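Local coordinates for FAD dependent oxidoreductase domain-containing protein (Deinococcus radiodurans R1, PDB 3C4N) that is of unknown function but binds ADP and probably works as an FAD-dependent oxidoreductase of the ETF-QO/FixC family, at residues Q98-W101 with T102-Q105; R294-H297 with G298-P301; L278-N282 with G283-L287; A175-A178 with A179-I183. All coordinates share one frame; numbering follows the deposited sequence.

Contact 1: Q98-W101 with T102-Q105; sequences QAEW and TREQ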
loop_
_atom_site.group_PDB
_atom_site.type_symbol
_atom_site.label_atom_id
_atom_site.label_comp_id
_atom_site.label_asym_id
_atom_site.label_seq_id
_atom_site.Cartn_x
_atom_site.Cartn_y
_atom_site.Cartn_z
ATOM N N GLN A 98 24.692 -5.877 -16.959
ATOM C CA GLN A 98 23.366 -5.454 -16.532
ATOM C C GLN A 98 22.288 -6.447 -16.974
ATOM O O GLN A 98 21.378 -6.776 -16.207
ATOM C CB GLN A 98 23.046 -4.063 -17.099
ATOM C CG GLN A 98 23.912 -2.933 -16.527
ATOM C CD GLN A 98 25.300 -2.836 -17.149
ATOM O OE1 GLN A 98 25.765 -3.749 -17.837
ATOM N NE2 GLN A 98 25.976 -1.720 -16.893
ATOM N N ALA A 99 22.407 -6.933 -18.206
ATOM C CA ALA A 99 21.447 -7.873 -18.754
ATOM C C ALA A 99 21.416 -9.200 -18.010
ATOM O O ALA A 99 20.342 -9.727 -17.708
ATOM C CB ALA A 99 21.741 -8.123 -20.230
ATOM N N GLU A 100 22.587 -9.747 -17.715
ATOM C CA GLU A 100 22.646 -11.041 -17.033
ATOM C C GLU A 100 22.212 -10.940 -15.577
ATOM O O GLU A 100 21.543 -11.831 -15.065
ATOM C CB GLU A 100 24.060 -11.640 -17.120
ATOM C CG GLU A 100 24.514 -12.054 -18.540
ATOM C CD GLU A 100 23.477 -12.891 -19.314
ATOM O OE1 GLU A 100 22.708 -13.656 -18.686
ATOM O OE2 GLU A 100 23.454 -12.787 -20.563
ATOM N N TRP A 101 22.596 -9.854 -14.921
ATOM C CA TRP A 101 22.233 -9.640 -13.531
ATOM C C TRP A 101 20.709 -9.550 -13.448
ATOM O O TRP A 101 20.076 -10.151 -12.568
ATOM C CB TRP A 101 22.873 -8.347 -13.017
ATOM C CG TRP A 101 22.683 -8.134 -11.550
ATOM C CD1 TRP A 101 23.480 -8.596 -10.542
ATOM C CD2 TRP A 101 21.581 -7.478 -10.922
ATOM N NE1 TRP A 101 22.940 -8.271 -9.320
ATOM C CE2 TRP A 101 21.772 -7.583 -9.525
ATOM C CE3 TRP A 101 20.448 -6.812 -11.403
ATOM C CZ2 TRP A 101 20.865 -7.047 -8.601
ATOM C CZ3 TRP A 101 19.548 -6.281 -10.489
ATOM C CH2 TRP A 101 19.763 -6.402 -9.102
ATOM N N THR A 102 20.115 -8.802 -14.375
ATOM C CA THR A 102 18.661 -8.663 -14.406
ATOM C C THR A 102 18.030 -10.038 -14.629
ATOM O O THR A 102 17.043 -10.378 -13.979
ATOM C CB THR A 102 18.203 -7.702 -15.537
ATOM O OG1 THR A 102 18.681 -6.383 -15.254
ATOM C CG2 THR A 102 16.670 -7.673 -15.639
ATOM N N ARG A 103 18.613 -10.836 -15.528
ATOM C CA ARG A 103 18.060 -12.157 -15.806
ATOM C C ARG A 103 18.065 -13.021 -14.553
ATOM O O ARG A 103 17.069 -13.685 -14.251
ATOM C CB ARG A 103 18.826 -12.880 -16.932
ATOM C CG ARG A 103 17.947 -13.916 -17.645
ATOM C CD ARG A 103 18.648 -14.802 -18.678
ATOM N NE ARG A 103 18.855 -16.116 -18.083
ATOM C CZ ARG A 103 18.517 -17.284 -18.624
ATOM N NH1 ARG A 103 17.943 -17.369 -19.811
ATOM N NH2 ARG A 103 18.725 -18.390 -17.939
ATOM N N GLU A 104 19.182 -13.002 -13.829
ATOM C CA GLU A 104 19.335 -13.775 -12.604
ATOM C C GLU A 104 18.294 -13.377 -11.561
ATOM O O GLU A 104 17.713 -14.239 -10.893
ATOM C CB GLU A 104 20.742 -13.583 -12.028
ATOM C CG GLU A 104 21.083 -14.629 -10.984
ATOM C CD GLU A 104 22.548 -14.616 -10.544
ATOM O OE1 GLU A 104 23.036 -15.687 -10.112
ATOM O OE2 GLU A 104 23.204 -13.554 -10.612
ATOM N N GLN A 105 18.066 -12.068 -11.432
ATOM C CA GLN A 105 17.083 -11.539 -10.491
ATOM C C GLN A 105 15.701 -12.117 -10.818
ATOM O O GLN A 105 14.990 -12.610 -9.935
ATOM C CB GLN A 105 17.028 -10.007 -10.571
ATOM C CG GLN A 105 18.181 -9.283 -9.927
ATOM C CD GLN A 105 18.193 -9.423 -8.422
ATOM O OE1 GLN A 105 19.048 -10.112 -7.872
ATOM N NE2 GLN A 105 17.241 -8.775 -7.742
#
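Trp101 and Gln105 meet one helical turn apart, with the glutamine laid over a face of the indole. Gln105 CG sits 3.4 Å from the centroid of the Trp101 six-membered ring and 16° off its normal, a CH-pi contact. Beyond it the amide continues across the outer rim, Gln105 CD being 3.5 Å from Trp101 CH2, and the amide and indole planes are only 8° apart, so the two groups stack. Trp101 carries CG anti to the backbone N (chi1 -173°), beside its own carbonyl carbon, which leans the indole along the helix toward Gln105. The far end of that amide is held by Tyr54 OH, bonded to NE2, and the indole itself stacks with the ring of His388. With an alanine in place of Trp101, Gln105 would probably lose the flat surface beneath its amide and His388 its stacking partner. Thr102 works on the backbone instead: Gln98 O takes both Thr102 N at 3.0 Å and Thr102 OG1 at 2.9 Å, from opposite faces of its carbonyl plane, and the same hydroxyl bonds to Ala385 N. These are i to i+4 side-chain and backbone contacts of an alpha-helix, 96-107, packed against helix 379-398.

Contact 2: R294-H297 with G298-P301; sequences RDPH and GYHP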
loop_
_atom_site.group_PDB
_atom_site.type_symbol
_atom_site.label_atom_id
_atom_site.label_comp_id
_atom_site.label_asym_id
_atom_site.label_seq_id
_atom_site.Cartn_x
_atom_site.Cartn_y
_atom_site.Cartn_z
ATOM N N ARG A 294 10.509 9.300 -31.702
ATOM C CA ARG A 294 9.825 9.855 -30.545
ATOM C C ARG A 294 8.620 10.687 -30.981
ATOM O O ARG A 294 8.593 11.222 -32.088
ATOM C CB ARG A 294 10.773 10.739 -29.733
ATOM C CG ARG A 294 11.231 11.983 -30.467
ATOM C CD ARG A 294 11.803 13.015 -29.509
ATOM N NE ARG A 294 12.312 14.185 -30.223
ATOM C CZ ARG A 294 13.314 14.149 -31.096
ATOM N NH1 ARG A 294 13.920 13.000 -31.365
ATOM N NH2 ARG A 294 13.708 15.257 -31.698
ATOM N N ASP A 295 7.622 10.785 -30.107
ATOM C CA ASP A 295 6.426 11.563 -30.388
ATOM C C ASP A 295 6.601 12.963 -29.818
ATOM O O ASP A 295 7.096 13.122 -28.708
ATOM C CB ASP A 295 5.199 10.908 -29.761
ATOM C CG ASP A 295 4.800 9.621 -30.460
ATOM O OD1 ASP A 295 4.650 9.634 -31.695
ATOM O OD2 ASP A 295 4.635 8.588 -29.774
ATOM N N PRO A 296 6.191 13.996 -30.570
ATOM C CA PRO A 296 6.300 15.395 -30.148
ATOM C C PRO A 296 5.546 15.711 -28.866
ATOM O O PRO A 296 4.617 14.999 -28.485
ATOM C CB PRO A 296 5.746 16.160 -31.343
ATOM C CG PRO A 296 4.727 15.212 -31.895
ATOM C CD PRO A 296 5.477 13.902 -31.855
ATOM N N HIS A 297 5.957 16.792 -28.211
ATOM C CA HIS A 297 5.342 17.233 -26.965
ATOM C C HIS A 297 3.827 17.368 -27.101
ATOM O O HIS A 297 3.074 16.817 -26.296
ATOM C CB HIS A 297 5.962 18.567 -26.531
ATOM C CG HIS A 297 5.410 19.107 -25.246
ATOM N ND1 HIS A 297 4.126 19.596 -25.134
ATOM C CD2 HIS A 297 5.973 19.246 -24.022
ATOM C CE1 HIS A 297 3.923 20.016 -23.897
ATOM N NE2 HIS A 297 5.028 19.815 -23.203
ATOM N N GLY A 298 3.380 18.099 -28.116
ATOM C CA GLY A 298 1.952 18.270 -28.315
ATOM C C GLY A 298 1.407 17.240 -29.286
ATOM O O GLY A 298 1.168 17.542 -30.457
ATOM N N TYR A 299 1.215 16.016 -28.805
ATOM C CA TYR A 299 0.707 14.947 -29.652
ATOM C C TYR A 299 -0.350 14.110 -28.948
ATOM O O TYR A 299 -0.154 13.655 -27.822
ATOM C CB TYR A 299 1.864 14.048 -30.119
ATOM C CG TYR A 299 1.430 12.793 -30.850
ATOM C CD1 TYR A 299 0.755 12.866 -32.069
ATOM C CD2 TYR A 299 1.636 11.533 -30.285
ATOM C CE1 TYR A 299 0.284 11.711 -32.701
ATOM C CE2 TYR A 299 1.170 10.374 -30.903
ATOM C CZ TYR A 299 0.491 10.470 -32.107
ATOM O OH TYR A 299 -0.017 9.332 -32.691
ATOM N N HIS A 300 -1.480 13.932 -29.622
ATOM C CA HIS A 300 -2.576 13.135 -29.101
ATOM C C HIS A 300 -2.757 11.927 -29.999
ATOM O O HIS A 300 -3.117 12.056 -31.167
ATOM C CB HIS A 300 -3.880 13.934 -29.075
ATOM C CG HIS A 300 -3.970 14.914 -27.950
ATOM N ND1 HIS A 300 -5.169 15.439 -27.517
ATOM C CD2 HIS A 300 -3.013 15.472 -27.173
ATOM C CE1 HIS A 300 -4.947 16.278 -26.522
ATOM N NE2 HIS A 300 -3.646 16.317 -26.294
ATOM N N PRO A 301 -2.492 10.730 -29.467
ATOM C CA PRO A 301 -2.642 9.511 -30.254
ATOM C C PRO A 301 -4.071 9.350 -30.761
ATOM O O PRO A 301 -5.035 9.420 -29.993
ATOM C CB PRO A 301 -2.240 8.417 -29.270
ATOM C CG PRO A 301 -2.596 9.002 -27.941
ATOM C CD PRO A 301 -2.099 10.412 -28.084
#
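Tyr299 folds back over the chain that leads up to it and packs on Asp295 and Pro296. The tight side lies here. The phenol ring runs past the aspartate, with Tyr299 CD2 3.7 Å from Asp295 CB and Tyr299 CE2 3.6 Å from Asp295 OD1, while the carboxylate and ring planes are turned 24° apart. Pro296 holds the root of the same side chain: its CG touches Tyr299 CB at 3.6 Å. Tyr299 has CG anti to the backbone N (chi1 172°), and this carries the ring back alongside Asp295. Asp295 is buried, and both of its oxygens are engaged, OD1 in a salt bridge with Arg314 NH1 and OD2 by the backbone N of Tyr254. Arg314 NH1 also bonds to Tyr299 OH, so one arginine nitrogen ties the carboxylate and the phenol together. With an asparagine in place of Asp295, Arg314 would probably lose its salt-bridge mate, leaving the phenol end less firmly fixed.

The opposite end of the contact is loose. His297 and Gly298 form the exposed tip, where the cross-contact is mostly backbone, and the one hydrogen bond between the segments, Tyr299 N to His297 O at 3.2 Å, is weak and bent to 131°. With Gly298 in the middle, that bond closes an inverse gamma turn. The arrangement is a tight surface turn in the loop joining strand 284-288 to helix 315-324, its aromatic side chain resting against Trp349 of strand 347-352.

Contact 3: L278-N282 with G283-L287; sequences LRPQN and GGYTL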
loop_
_atom_site.group_PDB
_atom_site.type_symbol
_atom_site.label_atom_id
_atom_site.label_comp_id
_atom_site.label_asym_id
_atom_site.label_seq_id
_atom_site.Cartn_x
_atom_site.Cartn_y
_atom_site.Cartn_z
ATOM N N LEU A 278 5.747 -10.514 -31.672
ATOM C CA LEU A 278 4.538 -11.261 -31.385
ATOM C C LEU A 278 4.806 -12.014 -30.084
ATOM O O LEU A 278 5.520 -13.023 -30.057
ATOM C CB LEU A 278 4.198 -12.211 -32.536
ATOM C CG LEU A 278 3.758 -11.488 -33.827
ATOM C CD1 LEU A 278 3.467 -12.489 -34.956
ATOM C CD2 LEU A 278 2.505 -10.656 -33.532
ATOM N N ARG A 279 4.246 -11.479 -28.999
ATOM C CA ARG A 279 4.410 -12.029 -27.661
ATOM C C ARG A 279 3.263 -12.943 -27.288
ATOM O O ARG A 279 2.161 -12.482 -26.971
ATOM C CB ARG A 279 4.514 -10.887 -26.636
ATOM C CG ARG A 279 4.179 -11.253 -25.167
ATOM C CD ARG A 279 5.221 -12.150 -24.502
ATOM N NE ARG A 279 5.315 -11.922 -23.047
ATOM C CZ ARG A 279 4.761 -12.685 -22.104
ATOM N NH1 ARG A 279 4.054 -13.759 -22.429
ATOM N NH2 ARG A 279 4.914 -12.371 -20.828
ATOM N N PRO A 280 3.500 -14.264 -27.330
ATOM C CA PRO A 280 2.445 -15.220 -26.974
ATOM C C PRO A 280 1.989 -14.989 -25.532
ATOM O O PRO A 280 2.809 -14.900 -24.619
ATOM C CB PRO A 280 3.124 -16.575 -27.171
ATOM C CG PRO A 280 4.586 -16.264 -26.946
ATOM C CD PRO A 280 4.757 -14.958 -27.667
ATOM N N GLN A 281 0.682 -14.893 -25.329
ATOM C CA GLN A 281 0.157 -14.644 -23.995
ATOM C C GLN A 281 -1.351 -14.879 -23.929
ATOM O O GLN A 281 -2.081 -14.529 -24.857
ATOM C CB GLN A 281 0.469 -13.206 -23.584
ATOM C CG GLN A 281 0.113 -12.883 -22.158
ATOM C CD GLN A 281 0.281 -11.407 -21.835
ATOM O OE1 GLN A 281 1.404 -10.861 -21.841
ATOM N NE2 GLN A 281 -0.843 -10.744 -21.555
ATOM N N ASN A 282 -1.819 -15.477 -22.835
ATOM C CA ASN A 282 -3.246 -15.744 -22.678
ATOM C C ASN A 282 -3.836 -16.506 -23.864
ATOM O O ASN A 282 -4.938 -16.199 -24.316
ATOM C CB ASN A 282 -4.006 -14.430 -22.499
ATOM C CG ASN A 282 -4.482 -14.229 -21.080
ATOM O OD1 ASN A 282 -3.696 -14.311 -20.130
ATOM N ND2 ASN A 282 -5.776 -13.959 -20.923
ATOM N N GLY A 283 -3.095 -17.488 -24.371
ATOM C CA GLY A 283 -3.577 -18.281 -25.487
ATOM C C GLY A 283 -3.540 -17.567 -26.821
ATOM O O GLY A 283 -3.937 -18.127 -27.839
ATOM N N GLY A 284 -3.064 -16.330 -26.822
ATOM C CA GLY A 284 -2.985 -15.578 -28.056
ATOM C C GLY A 284 -1.628 -14.916 -28.189
ATOM O O GLY A 284 -0.623 -15.434 -27.706
ATOM N N TYR A 285 -1.595 -13.764 -28.844
ATOM C CA TYR A 285 -0.352 -13.032 -29.033
ATOM C C TYR A 285 -0.633 -11.564 -28.797
ATOM O O TYR A 285 -1.713 -11.068 -29.111
ATOM C CB TYR A 285 0.186 -13.210 -30.462
ATOM C CG TYR A 285 0.504 -14.639 -30.848
ATOM C CD1 TYR A 285 1.784 -15.165 -30.682
ATOM C CD2 TYR A 285 -0.486 -15.479 -31.356
ATOM C CE1 TYR A 285 2.069 -16.493 -31.012
ATOM C CE2 TYR A 285 -0.214 -16.809 -31.686
ATOM C CZ TYR A 285 1.065 -17.310 -31.511
ATOM O OH TYR A 285 1.334 -18.626 -31.814
ATOM N N THR A 286 0.340 -10.879 -28.216
ATOM C CA THR A 286 0.222 -9.456 -27.971
ATOM C C THR A 286 1.179 -8.841 -28.971
ATOM O O THR A 286 2.339 -9.237 -29.042
ATOM C CB THR A 286 0.654 -9.098 -26.551
ATOM O OG1 THR A 286 -0.289 -9.642 -25.622
ATOM C CG2 THR A 286 0.708 -7.591 -26.375
ATOM N N LEU A 287 0.695 -7.888 -29.757
ATOM C CA LEU A 287 1.525 -7.253 -30.773
ATOM C C LEU A 287 2.286 -6.068 -30.167
ATOM O O LEU A 287 1.676 -5.153 -29.622
ATOM C CB LEU A 287 0.624 -6.825 -31.948
ATOM C CG LEU A 287 1.240 -6.388 -33.272
ATOM C CD1 LEU A 287 0.249 -6.539 -34.416
ATOM C CD2 LEU A 287 1.690 -4.950 -33.129
#
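Arg279 O accepts the hydrogen bond from Thr286 N at 2.7 Å, the shortest bond between the two strands of this beta hairpin. Thr286 N lies above the carbonyl plane, 38° out of it, and Tyr285 CA comes to 3.3 Å from the same Arg279 O in a CA-H...O contact. Arg279 N answers with a straighter bond to Thr286 O, which completes the hydrogen-bonded pair. Nearer the tip, Gln281 and Gly284 make the second such pair and bracket a type I' turn; Asn282 and Gly283 fill its corner positions with positive phi, and a CB on Gly283 would run into Asn282 O. Pro280 falls at a non-hydrogen-bonded position opposite Tyr285, so its missing N-H costs the hairpin no bond.

Leu278, Pro280, Tyr285 and Leu287 share one face of the hairpin. There Tyr285 CE1 rests 4.0 Å from Pro280 CB and Tyr285 CD1 4.2 Å from Leu278 CB, while Tyr285 OH bonds to Leu263 O. Arg279, Gln281 and Thr286 occupy the opposite face. Arg279 bends at chi2 (70°), which turns the guanidinium forward along its own strand, toward the turn: NE bonds to Pro83 O, and NH1 donates to Pro280 O at 2.8 Å, close to the guanidinium plane. Over the centre of that flat group, 3.8 Å above its plane, stands Gln281 OE1.

Contact 4: A175-A178 with A179-I183; sequences ALLA and AQQAI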
loop_
_atom_site.group_PDB
_atom_site.type_symbol
_atom_site.label_atom_id
_atom_site.label_comp_id
_atom_site.label_asym_id
_atom_site.label_seq_id
_atom_site.Cartn_x
_atom_site.Cartn_y
_atom_site.Cartn_z
ATOM N N ALA A 175 6.772 -5.766 -10.750
ATOM C CA ALA A 175 6.609 -4.499 -10.050
ATOM C C ALA A 175 5.848 -4.660 -8.728
ATOM O O ALA A 175 6.315 -4.203 -7.691
ATOM C CB ALA A 175 5.893 -3.503 -10.961
ATOM N N LEU A 176 4.681 -5.302 -8.776
ATOM C CA LEU A 176 3.872 -5.529 -7.575
ATOM C C LEU A 176 4.704 -6.235 -6.504
ATOM O O LEU A 176 4.720 -5.831 -5.342
ATOM C CB LEU A 176 2.646 -6.389 -7.897
ATOM C CG LEU A 176 1.708 -6.602 -6.701
ATOM C CD1 LEU A 176 1.191 -5.251 -6.245
ATOM C CD2 LEU A 176 0.541 -7.536 -7.059
ATOM N N LEU A 177 5.382 -7.303 -6.913
ATOM C CA LEU A 177 6.227 -8.070 -6.015
ATOM C C LEU A 177 7.250 -7.164 -5.354
ATOM O O LEU A 177 7.468 -7.225 -4.147
ATOM C CB LEU A 177 6.969 -9.167 -6.777
ATOM C CG LEU A 177 8.128 -9.831 -6.037
ATOM C CD1 LEU A 177 7.646 -10.488 -4.752
ATOM C CD2 LEU A 177 8.755 -10.855 -6.944
ATOM N N ALA A 178 7.878 -6.318 -6.155
ATOM C CA ALA A 178 8.890 -5.421 -5.643
ATOM C C ALA A 178 8.266 -4.437 -4.675
ATOM O O ALA A 178 8.802 -4.201 -3.596
ATOM C CB ALA A 178 9.565 -4.687 -6.789
ATOM N N ALA A 179 7.129 -3.863 -5.043
ATOM C CA ALA A 179 6.487 -2.910 -4.145
ATOM C C ALA A 179 6.102 -3.632 -2.849
ATOM O O ALA A 179 6.424 -3.172 -1.760
ATOM C CB ALA A 179 5.256 -2.295 -4.808
ATOM N N GLN A 180 5.429 -4.769 -2.969
ATOM C CA GLN A 180 5.021 -5.516 -1.793
ATOM C C GLN A 180 6.163 -5.737 -0.811
ATOM O O GLN A 180 6.066 -5.372 0.366
ATOM C CB GLN A 180 4.411 -6.851 -2.206
ATOM C CG GLN A 180 3.070 -6.658 -2.860
ATOM C CD GLN A 180 2.403 -7.949 -3.211
ATOM O OE1 GLN A 180 3.069 -8.916 -3.599
ATOM N NE2 GLN A 180 1.072 -7.981 -3.093
ATOM N N GLN A 181 7.245 -6.324 -1.312
ATOM C CA GLN A 181 8.436 -6.602 -0.527
ATOM C C GLN A 181 9.016 -5.323 0.082
ATOM O O GLN A 181 9.503 -5.343 1.210
ATOM C CB GLN A 181 9.496 -7.284 -1.405
ATOM C CG GLN A 181 9.234 -8.751 -1.728
ATOM C CD GLN A 181 8.921 -9.573 -0.488
ATOM O OE1 GLN A 181 7.759 -9.696 -0.102
ATOM N NE2 GLN A 181 9.954 -10.125 0.148
ATOM N N ALA A 182 8.974 -4.218 -0.663
ATOM C CA ALA A 182 9.499 -2.944 -0.163
ATOM C C ALA A 182 8.662 -2.466 1.023
ATOM O O ALA A 182 9.191 -1.952 2.020
ATOM C CB ALA A 182 9.483 -1.898 -1.273
ATOM N N ILE A 183 7.349 -2.639 0.891
ATOM C CA ILE A 183 6.391 -2.256 1.928
ATOM C C ILE A 183 6.548 -3.148 3.149
ATOM O O ILE A 183 6.452 -2.684 4.288
ATOM C CB ILE A 183 4.940 -2.383 1.435
ATOM C CG1 ILE A 183 4.661 -1.346 0.337
ATOM C CG2 ILE A 183 4.006 -2.223 2.598
ATOM C CD1 ILE A 183 3.444 -1.667 -0.533
#
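The carboxamide of Gln180 lies flat on the branch of Leu176, one turn earlier in the alpha-helix 171-183. Leu176 CG sits almost squarely beneath one face of the amide, 3.8 Å from Gln180 CD, and Leu176 CD2 is on the same face, 4.0 Å from Gln180 NE2. Gln180 has CG anti to its carbonyl carbon (chi1 -70°) and runs extended beyond it, which brings the amide back over the preceding turn to meet the leucine. Gln180 also packs on Gly186 of the second subunit, so this side of the helix faces the dimer partner.

Leu177 and Gln181 repeat the i to i+4 spacing in another manner: they run side by side and point the same way, with Leu177 CD1 3.8 Å from Gln181 CG. Alanines occupy the inner side of the helix, where Ala178 touches Ala49 of helix 46-58. The side chain of Ala175 is about 7 Å from the bound ADP, placing this end of the helix near the nucleotide pocket without touching the ligand. Beneath the side chains the backbone bonds are regular and short, and the straightest of the four between the segments, at 174°, joins Gln180 N to Leu176 O over 2.7 Å.

Overall arrangement
Following the chain from the N terminus, contact 1 comes first, then contact 4, contact 3 and contact 2. Each is local and finishes before the next begins, so none crosses or encloses another. Contacts 1 and 4 are turns of helices 96-107 and 171-183, their nearest atoms about 7 Å apart; the second helix leads into strand 188-190 of the nucleotide-binding sheet. Contact 3 closes the hairpin of strands 276-281 and 284-288 in the other large mixed sheet, and contact 2 turns the loop that follows, lying against strands 251-260 and 347-352 of that same sheet. Contact 2 is on the opposite side of the chain's centre from contacts 1 and 4.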